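Local coordinates for hydrophilic protein, virA protein (Chromobacterium violaceum, PDB 3BO6), which is a phosphothreonine lyase effector of the SpvC family, which probably removes phosphate from phosphothreonine by beta-elimination, as its relatives do on host MAP kinases, at residues Leu19-Phe31 and Tyr147-Cys161. Sequence-based numbering, arbitrary orientation. Where two conformers were deposited one is given.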
ATOM      1  N   LEU A  19      -0.406 -12.677 -17.619  1.00  7.94           N
ATOM      2  CA  LEU A  19       0.085 -11.619 -16.747  1.00  8.01           C
ATOM      3  C   LEU A  19       1.290 -12.045 -15.925  1.00  6.79           C
ATOM      4  O   LEU A  19       2.330 -11.378 -15.969  1.00  8.23           O
ATOM      5  CB  LEU A  19      -1.043 -11.071 -15.865  1.00  8.65           C
ATOM      6  CG  LEU A  19      -2.079 -10.208 -16.592  1.00  9.83           C
ATOM      7  CD1 LEU A  19      -3.309  -9.961 -15.713  1.00 11.68           C
ATOM      8  CD2 LEU A  19      -1.473  -8.884 -17.047  1.00 10.28           C
ATOM      9  N   HIS A  20       1.203 -13.149 -15.185  1.00  7.46           N
ATOM     10  CA  HIS A  20       2.346 -13.492 -14.344  1.00  6.55           C
ATOM     11  C   HIS A  20       3.575 -13.918 -15.154  1.00  7.77           C
ATOM     12  O   HIS A  20       4.705 -13.645 -14.765  1.00  8.01           O
ATOM     13  CB  HIS A  20       2.000 -14.473 -13.201  1.00  8.09           C
ATOM     14  CG  HIS A  20       1.843 -15.910 -13.605  1.00  7.30           C
ATOM     15  ND1 HIS A  20       2.900 -16.790 -13.659  1.00 10.70           N
ATOM     16  CD2 HIS A  20       0.733 -16.642 -13.859  1.00  8.37           C
ATOM     17  CE1 HIS A  20       2.456 -17.993 -13.992  1.00  9.52           C
ATOM     18  NE2 HIS A  20       1.143 -17.930 -14.116  1.00  9.68           N
ATOM     19  N   ASN A  21       3.359 -14.542 -16.301  1.00  7.76           N
ATOM     20  CA  ASN A  21       4.491 -14.885 -17.146  1.00  7.67           C
ATOM     21  C   ASN A  21       5.147 -13.675 -17.822  1.00 11.00           C
ATOM     22  O   ASN A  21       6.373 -13.660 -18.001  1.00 13.11           O
ATOM     23  CB  ASN A  21       4.072 -15.967 -18.139  1.00  8.22           C
ATOM     24  CG  ASN A  21       4.015 -17.333 -17.497  1.00 14.13           C
ATOM     25  OD1 ASN A  21       5.041 -17.886 -17.119  1.00 12.05           O
ATOM     26  ND2 ASN A  21       2.805 -17.879 -17.354  1.00 11.78           N
ATOM     27  N   GLN A  22       4.358 -12.668 -18.200  1.00  8.93           N
ATOM     28  CA  GLN A  22       4.942 -11.412 -18.683  1.00  7.60           C
ATOM     29  C   GLN A  22       5.752 -10.747 -17.571  1.00 10.46           C
ATOM     30  O   GLN A  22       6.881 -10.300 -17.799  1.00 10.75           O
ATOM     31  CB  GLN A  22       3.867 -10.432 -19.155  1.00 10.12           C
ATOM     32  CG  GLN A  22       3.165 -10.800 -20.445  1.00 13.25           C
ATOM     33  CD  GLN A  22       2.109  -9.778 -20.811  1.00 23.07           C
ATOM     34  OE1 GLN A  22       0.912 -10.058 -20.763  1.00 27.77           O
ATOM     35  NE2 GLN A  22       2.547  -8.571 -21.151  1.00 23.83           N
ATOM     36  N   MET A  23       5.191 -10.685 -16.366  1.00  8.23           N
ATOM     37  CA  MET A  23       5.891 -10.066 -15.238  1.00  9.43           C
ATOM     38  C   MET A  23       7.249 -10.698 -14.984  1.00  7.31           C
ATOM     39  O   MET A  23       8.232  -9.991 -14.722  1.00  8.56           O
ATOM     40  CB  MET A  23       5.049 -10.149 -13.959  1.00  8.87           C
ATOM     41  CG  MET A  23       3.796  -9.278 -13.971  1.00  5.81           C
ATOM     42  SD  MET A  23       2.683  -9.710 -12.620  1.00  8.41           S
ATOM     43  CE  MET A  23       3.643  -9.119 -11.220  1.00  9.72           C
ATOM     44  N   ARG A  24       7.319 -12.018 -15.088  1.00  8.83           N
ATOM     45  CA  ARG A  24       8.558 -12.741 -14.805  0.50 10.92           C
ATOM     46  C   ARG A  24       9.679 -12.408 -15.789  1.00 13.12           C
ATOM     47  O   ARG A  24      10.849 -12.624 -15.483  1.00 18.93           O
ATOM     48  CB  ARG A  24       8.310 -14.257 -14.754  0.50 13.77           C
ATOM     49  CG  ARG A  24       9.421 -15.036 -14.042  0.50 15.73           C
ATOM     50  CD  ARG A  24       9.034 -16.483 -13.754  0.50 19.10           C
ATOM     51  NE  ARG A  24       8.255 -17.037 -14.846  0.50 14.87           N
ATOM     52  CZ  ARG A  24       8.656 -18.016 -15.649  0.50 10.85           C
ATOM     53  NH1 ARG A  24       7.858 -18.418 -16.621  0.50 21.17           N
ATOM     54  NH2 ARG A  24       9.835 -18.597 -15.470  0.50 12.41           N
ATOM     55  N   GLN A  25       9.320 -11.882 -16.959  1.00  9.71           N
ATOM     56  CA  GLN A  25      10.318 -11.516 -17.974  1.00 12.75           C
ATOM     57  C   GLN A  25      10.861 -10.096 -17.804  1.00 12.80           C
ATOM     58  O   GLN A  25      11.825  -9.718 -18.468  1.00 15.86           O
ATOM     59  CB  GLN A  25       9.743 -11.664 -19.382  1.00 14.60           C
ATOM     60  CG  GLN A  25       9.350 -13.094 -19.745  1.00 22.23           C
ATOM     61  CD  GLN A  25       8.719 -13.194 -21.118  1.00 33.81           C
ATOM     62  OE1 GLN A  25       7.518 -12.971 -21.283  1.00 43.29           O
ATOM     63  NE2 GLN A  25       9.524 -13.538 -22.111  1.00 35.66           N
ATOM     64  N   MET A  26      10.262  -9.309 -16.918  1.00  8.81           N
ATOM     65  CA  MET A  26      10.644  -7.900 -16.770  1.00  6.18           C
ATOM     66  C   MET A  26      11.805  -7.711 -15.796  1.00  7.93           C
ATOM     67  O   MET A  26      11.891  -8.395 -14.782  1.00  8.86           O
ATOM     68  CB  MET A  26       9.448  -7.080 -16.309  1.00  7.16           C
ATOM     69  CG  MET A  26       8.310  -7.084 -17.309  1.00  6.46           C
ATOM     70  SD  MET A  26       6.839  -6.296 -16.657  1.00  8.91           S
ATOM     71  CE  MET A  26       5.759  -6.582 -18.053  1.00 10.60           C
ATOM     72  N   PRO A  27      12.706  -6.770 -16.104  1.00  8.86           N
ATOM     73  CA  PRO A  27      13.839  -6.541 -15.203  1.00 10.03           C
ATOM     74  C   PRO A  27      13.449  -5.668 -14.006  1.00  6.61           C
ATOM     75  O   PRO A  27      12.328  -5.133 -13.950  1.00  7.26           O
ATOM     76  CB  PRO A  27      14.848  -5.814 -16.099  1.00  9.83           C
ATOM     77  CG  PRO A  27      14.010  -5.072 -17.076  1.00  8.21           C
ATOM     78  CD  PRO A  27      12.744  -5.905 -17.295  1.00  9.74           C
ATOM     79  N   MET A  28      14.363  -5.527 -13.052  1.00  6.60           N
ATOM     80  CA  MET A  28      14.082  -4.756 -11.845  1.00  5.55           C
ATOM     81  C   MET A  28      13.572  -3.380 -12.200  1.00  7.96           C
ATOM     82  O   MET A  28      14.004  -2.765 -13.188  1.00  7.52           O
ATOM     83  CB  MET A  28      15.337  -4.616 -10.978  1.00  9.05           C
ATOM     84  CG  MET A  28      15.840  -5.912 -10.380  1.00 14.36           C
ATOM     85  SD  MET A  28      17.341  -5.630  -9.438  1.00 15.65           S
ATOM     86  CE  MET A  28      16.699  -4.669  -8.075  1.00 20.73           C
ATOM     87  N   SER A  29      12.666  -2.876 -11.370  1.00  6.96           N
ATOM     88  CA  SER A  29      12.222  -1.487 -11.473  1.00  6.93           C
ATOM     89  C   SER A  29      13.308  -0.540 -10.980  1.00  8.42           C
ATOM     90  O   SER A  29      14.284  -0.956 -10.342  1.00  9.37           O
ATOM     91  CB  SER A  29      10.918  -1.272 -10.698  1.00  5.95           C
ATOM     92  OG  SER A  29       9.914  -2.110 -11.222  1.00 10.17           O
ATOM     93  N   HIS A  30      13.137   0.738 -11.289  1.00  7.46           N
ATOM     94  CA  HIS A  30      14.108   1.766 -10.927  1.00  8.50           C
ATOM     95  C   HIS A  30      13.323   2.923 -10.309  1.00  8.20           C
ATOM     96  O   HIS A  30      12.673   3.684 -11.021  1.00 11.29           O
ATOM     97  CB  HIS A  30      14.853   2.190 -12.204  1.00  9.51           C
ATOM     98  CG  HIS A  30      15.964   3.176 -12.001  1.00  9.90           C
ATOM     99  ND1 HIS A  30      15.752   4.537 -11.986  1.00  9.21           N
ATOM    100  CD2 HIS A  30      17.306   3.006 -11.902  1.00 11.95           C
ATOM    101  CE1 HIS A  30      16.908   5.160 -11.829  1.00 14.68           C
ATOM    102  NE2 HIS A  30      17.868   4.254 -11.781  1.00 12.55           N
ATOM    103  N   PHE A  31      13.347   3.027  -8.980  1.00  5.76           N
ATOM    104  CA  PHE A  31      12.577   4.062  -8.285  1.00  6.17           C
ATOM    105  C   PHE A  31      13.509   5.167  -7.785  1.00  6.26           C
ATOM    106  O   PHE A  31      14.293   4.947  -6.863  1.00  7.44           O
ATOM    107  CB  PHE A  31      11.810   3.464  -7.091  1.00  8.66           C
ATOM    108  CG  PHE A  31      10.866   2.357  -7.465  1.00  7.80           C
ATOM    109  CD1 PHE A  31       9.735   2.620  -8.219  1.00  6.78           C
ATOM    110  CD2 PHE A  31      11.109   1.059  -7.058  1.00  6.89           C
ATOM    111  CE1 PHE A  31       8.845   1.599  -8.548  1.00  8.71           C
ATOM    112  CE2 PHE A  31      10.235   0.034  -7.397  1.00  6.40           C
ATOM    113  CZ  PHE A  31       9.109   0.309  -8.150  1.00  7.75           C
ATOM    114  N   TYR A 147      -5.570  -3.806 -14.790  1.00  6.41           N
ATOM    115  CA  TYR A 147      -4.146  -3.758 -14.482  1.00  5.55           C
ATOM    116  C   TYR A 147      -3.318  -4.215 -15.685  1.00  7.41           C
ATOM    117  O   TYR A 147      -3.565  -5.275 -16.247  1.00  9.62           O
ATOM    118  CB  TYR A 147      -3.827  -4.716 -13.327  1.00  6.34           C
ATOM    119  CG  TYR A 147      -4.289  -4.291 -11.952  1.00  5.66           C
ATOM    120  CD1 TYR A 147      -3.619  -3.306 -11.245  1.00  8.46           C
ATOM    121  CD2 TYR A 147      -5.368  -4.913 -11.331  1.00  6.85           C
ATOM    122  CE1 TYR A 147      -4.027  -2.928  -9.977  1.00  9.82           C
ATOM    123  CE2 TYR A 147      -5.786  -4.534 -10.069  1.00  8.11           C
ATOM    124  CZ  TYR A 147      -5.107  -3.545  -9.396  1.00  7.57           C
ATOM    125  OH  TYR A 147      -5.553  -3.219  -8.125  1.00  9.80           O
ATOM    126  N   SER A 148      -2.299  -3.446 -16.053  1.00  7.34           N
ATOM    127  CA  SER A 148      -1.340  -3.924 -17.044  1.00  6.55           C
ATOM    128  C   SER A 148      -0.247  -4.763 -16.376  1.00  6.13           C
ATOM    129  O   SER A 148       0.012  -4.608 -15.180  1.00  6.64           O
ATOM    130  CB  SER A 148      -0.697  -2.743 -17.786  1.00  9.72           C
ATOM    131  OG  SER A 148       0.182  -2.017 -16.942  1.00  8.93           O
ATOM    132  N   ALA A 149       0.404  -5.639 -17.143  1.00  5.86           N
ATOM    133  CA  ALA A 149       1.529  -6.406 -16.606  1.00  5.75           C
ATOM    134  C   ALA A 149       2.639  -5.500 -16.076  1.00  7.87           C
ATOM    135  O   ALA A 149       3.207  -5.763 -15.010  1.00  6.89           O
ATOM    136  CB  ALA A 149       2.074  -7.372 -17.637  1.00  9.01           C
ATOM    137  N   SER A 150       2.931  -4.420 -16.793  1.00  7.61           N
ATOM    138  CA  SER A 150       3.962  -3.474 -16.367  0.50  8.04           C
ATOM    139  C   SER A 150       3.629  -2.871 -15.004  1.00  6.23           C
ATOM    140  O   SER A 150       4.481  -2.774 -14.122  1.00  6.80           O
ATOM    141  CB  SER A 150       4.133  -2.352 -17.398  0.50 12.70           C
ATOM    142  OG  SER A 150       4.826  -2.808 -18.547  0.50 14.25           O
ATOM    143  N   SER A 151       2.385  -2.446 -14.832  1.00  7.33           N
ATOM    144  CA  SER A 151       1.988  -1.823 -13.565  1.00  8.46           C
ATOM    145  C   SER A 151       1.999  -2.836 -12.401  1.00  4.28           C
ATOM    146  O   SER A 151       2.437  -2.524 -11.292  1.00  5.19           O
ATOM    147  CB  SER A 151       0.614  -1.164 -13.692  1.00  8.80           C
ATOM    148  OG  SER A 151       0.348  -0.345 -12.562  1.00 13.31           O
ATOM    149  N   LEU A 152       1.504  -4.041 -12.647  1.00  5.15           N
ATOM    150  CA  LEU A 152       1.595  -5.105 -11.656  1.00  4.90           C
ATOM    151  C   LEU A 152       3.058  -5.349 -11.245  1.00  5.83           C
ATOM    152  O   LEU A 152       3.363  -5.428 -10.049  1.00  4.19           O
ATOM    153  CB  LEU A 152       0.956  -6.391 -12.196  1.00  5.09           C
ATOM    154  CG  LEU A 152      -0.567  -6.291 -12.350  1.00  3.86           C
ATOM    155  CD1 LEU A 152      -1.079  -7.362 -13.304  1.00  6.89           C
ATOM    156  CD2 LEU A 152      -1.266  -6.364 -10.986  1.00  6.65           C
ATOM    157  N   HIS A 153       3.954  -5.459 -12.229  1.00  5.03           N
ATOM    158  CA  HIS A 153       5.369  -5.681 -11.937  1.00  3.27           C
ATOM    159  C   HIS A 153       5.943  -4.528 -11.096  1.00  4.73           C
ATOM    160  O   HIS A 153       6.650  -4.753 -10.113  1.00  4.96           O
ATOM    161  CB  HIS A 153       6.151  -5.835 -13.252  1.00  5.99           C
ATOM    162  CG  HIS A 153       7.629  -5.946 -13.066  1.00  4.94           C
ATOM    163  ND1 HIS A 153       8.237  -7.042 -12.477  1.00  8.22           N
ATOM    164  CD2 HIS A 153       8.632  -5.105 -13.408  1.00  8.16           C
ATOM    165  CE1 HIS A 153       9.543  -6.858 -12.465  1.00  8.37           C
ATOM    166  NE2 HIS A 153       9.811  -5.687 -13.017  1.00  9.29           N
ATOM    167  N   ASN A 154       5.621  -3.298 -11.474  1.00  4.09           N
ATOM    168  CA  ASN A 154       6.163  -2.145 -10.756  1.00  5.74           C
ATOM    169  C   ASN A 154       5.649  -2.127  -9.323  1.00  4.42           C
ATOM    170  O   ASN A 154       6.363  -1.734  -8.408  1.00  6.37           O
ATOM    171  CB  ASN A 154       5.830  -0.845 -11.483  1.00  7.47           C
ATOM    172  CG  ASN A 154       6.669  -0.643 -12.736  1.00 13.91           C
ATOM    173  OD1 ASN A 154       7.803  -1.122 -12.821  1.00 14.07           O
ATOM    174  ND2 ASN A 154       6.122   0.083 -13.707  1.00 12.15           N
ATOM    175  N   THR A 155       4.409  -2.568  -9.129  1.00  4.39           N
ATOM    176  CA  THR A 155       3.805  -2.564  -7.804  1.00  5.52           C
ATOM    177  C   THR A 155       4.466  -3.615  -6.941  1.00  3.80           C
ATOM    178  O   THR A 155       4.820  -3.346  -5.785  1.00  4.92           O
ATOM    179  CB  THR A 155       2.298  -2.781  -7.898  1.00  6.12           C
ATOM    180  OG1 THR A 155       1.739  -1.723  -8.681  1.00  6.14           O
ATOM    181  CG2 THR A 155       1.658  -2.752  -6.513  1.00  7.12           C
ATOM    182  N   ARG A 156       4.647  -4.811  -7.496  1.00  5.09           N
ATOM    183  CA  ARG A 156       5.330  -5.864  -6.769  1.00  2.82           C
ATOM    184  C   ARG A 156       6.767  -5.438  -6.414  1.00  5.94           C
ATOM    185  O   ARG A 156       7.232  -5.644  -5.279  1.00  5.07           O
ATOM    186  CB  ARG A 156       5.325  -7.154  -7.589  1.00  3.46           C
ATOM    187  CG  ARG A 156       6.008  -8.320  -6.890  1.00  4.83           C
ATOM    188  CD  ARG A 156       5.775  -9.633  -7.625  1.00  7.48           C
ATOM    189  NE  ARG A 156       6.549 -10.718  -7.030  1.00  7.92           N
ATOM    190  CZ  ARG A 156       6.163 -11.996  -7.002  1.00  8.85           C
ATOM    191  NH1 ARG A 156       4.994 -12.360  -7.523  1.00  8.47           N
ATOM    192  NH2 ARG A 156       6.945 -12.916  -6.443  1.00 14.04           N
ATOM    193  N   GLN A 157       7.469  -4.865  -7.390  1.00  4.26           N
ATOM    194  CA  GLN A 157       8.823  -4.364  -7.155  1.00  4.39           C
ATOM    195  C   GLN A 157       8.834  -3.279  -6.063  1.00  5.40           C
ATOM    196  O   GLN A 157       9.750  -3.227  -5.240  1.00  4.99           O
ATOM    197  CB  GLN A 157       9.413  -3.810  -8.459  1.00  4.88           C
ATOM    198  CG  GLN A 157       9.798  -4.896  -9.482  1.00  4.40           C
ATOM    199  CD  GLN A 157      11.182  -5.432  -9.210  1.00 10.84           C
ATOM    200  OE1 GLN A 157      12.154  -4.677  -9.207  1.00 10.37           O
ATOM    201  NE2 GLN A 157      11.281  -6.720  -8.964  1.00 11.63           N
ATOM    202  N   PHE A 158       7.817  -2.421  -6.058  1.00  4.48           N
ATOM    203  CA  PHE A 158       7.727  -1.344  -5.073  1.00  4.77           C
ATOM    204  C   PHE A 158       7.605  -1.925  -3.670  1.00  6.81           C
ATOM    205  O   PHE A 158       8.279  -1.482  -2.732  1.00  5.09           O
ATOM    206  CB  PHE A 158       6.559  -0.405  -5.432  1.00  4.44           C
ATOM    207  CG  PHE A 158       6.500   0.858  -4.629  1.00  4.50           C
ATOM    208  CD1 PHE A 158       7.411   1.878  -4.857  1.00  5.21           C
ATOM    209  CD2 PHE A 158       5.492   1.049  -3.692  1.00  5.38           C
ATOM    210  CE1 PHE A 158       7.339   3.075  -4.137  1.00  4.09           C
ATOM    211  CE2 PHE A 158       5.394   2.237  -2.973  1.00  3.27           C
ATOM    212  CZ  PHE A 158       6.330   3.250  -3.192  1.00  6.33           C
ATOM    213  N   ILE A 159       6.754  -2.936  -3.515  1.00  5.59           N
ATOM    214  CA  ILE A 159       6.567  -3.570  -2.207  1.00  6.17           C
ATOM    215  C   ILE A 159       7.884  -4.197  -1.758  1.00  7.02           C
ATOM    216  O   ILE A 159       8.286  -4.057  -0.594  1.00  8.80           O
ATOM    217  CB  ILE A 159       5.419  -4.624  -2.225  1.00 12.14           C
ATOM    218  CG1 ILE A 159       4.069  -3.958  -1.946  1.00 20.27           C
ATOM    219  CG2 ILE A 159       5.659  -5.698  -1.168  1.00 13.72           C
ATOM    220  CD1 ILE A 159       3.908  -2.580  -2.523  1.00 21.20           C
ATOM    221  N   GLU A 160       8.589  -4.853  -2.674  1.00  5.98           N
ATOM    222  CA  GLU A 160       9.876  -5.439  -2.317  1.00  8.91           C
ATOM    223  C   GLU A 160      10.904  -4.354  -1.939  1.00  6.71           C
ATOM    224  O   GLU A 160      11.747  -4.559  -1.061  1.00  8.55           O
ATOM    225  CB  GLU A 160      10.333  -6.412  -3.417  1.00 12.90           C
ATOM    226  CG  GLU A 160       9.412  -7.661  -3.456  1.00 16.18           C
ATOM    227  CD  GLU A 160       9.475  -8.479  -4.750  1.00 23.78           C
ATOM    228  OE1 GLU A 160      10.201  -8.091  -5.692  1.00 25.86           O
ATOM    229  OE2 GLU A 160       8.784  -9.525  -4.818  1.00 21.79           O
ATOM    230  N   CYS A 161      10.818  -3.173  -2.548  1.00  6.08           N
ATOM    231  CA  CYS A 161      11.686  -2.070  -2.173  0.50  9.66           C
ATOM    232  C   CYS A 161      11.339  -1.469  -0.807  1.00  7.65           C
ATOM    233  O   CYS A 161      12.216  -1.048  -0.048  1.00  8.70           O
ATOM    234  CB  CYS A 161      11.605  -0.991  -3.229  0.50  9.26           C
ATOM    235  SG  CYS A 161      13.100  -0.102  -3.311  0.50 17.99           S
TER
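Leu19 and Met23 of helix 16-24 pack on the first turns of helix 149-168, the axes of their segments 19-24 and 149-161 being 9.0 Å apart at closest and inclined at 62°, and the chain from Met26 to Phe31 then runs on along the second helix. Met23 is a knob in the hole formed by Ala149, Leu152, His153 and Arg156; its SD lies 3.8 Å from Leu152 CB. Beside it, Leu19 CD2 meets Ala149 CB and Leu152 CD1. The His153 imidazole is sandwiched: Met26 CB sits over the centre of one face, 3.6 Å from the ring centroid in a CH-pi contact, while Gln157 CG covers the opposite face nearer the rim. The chi1 of His153 (175°) sets its CG opposite the backbone N and carries the ring out to the loop, where His153 NE2 donates to Pro27 O (2.7 Å) from above the carbonyl plane. Gln157, one turn on, accepts from Ser29 N through OE1 at 2.9 Å; Ser29 OG in turn donates to OD1 of Asn154, next to His153, at 2.8 Å, on an in-plane lone pair. Phe158 turns its edge to the Phe31 face, planes at 77°, and Leu103 of helix 93-104 touches both side chains. Apolar packing thus joins the helices, whereas three hydrogen bonds to side chains of the helix fix a loop without regular structure; the bond to Pro27 O requires a proton on His153 NE2.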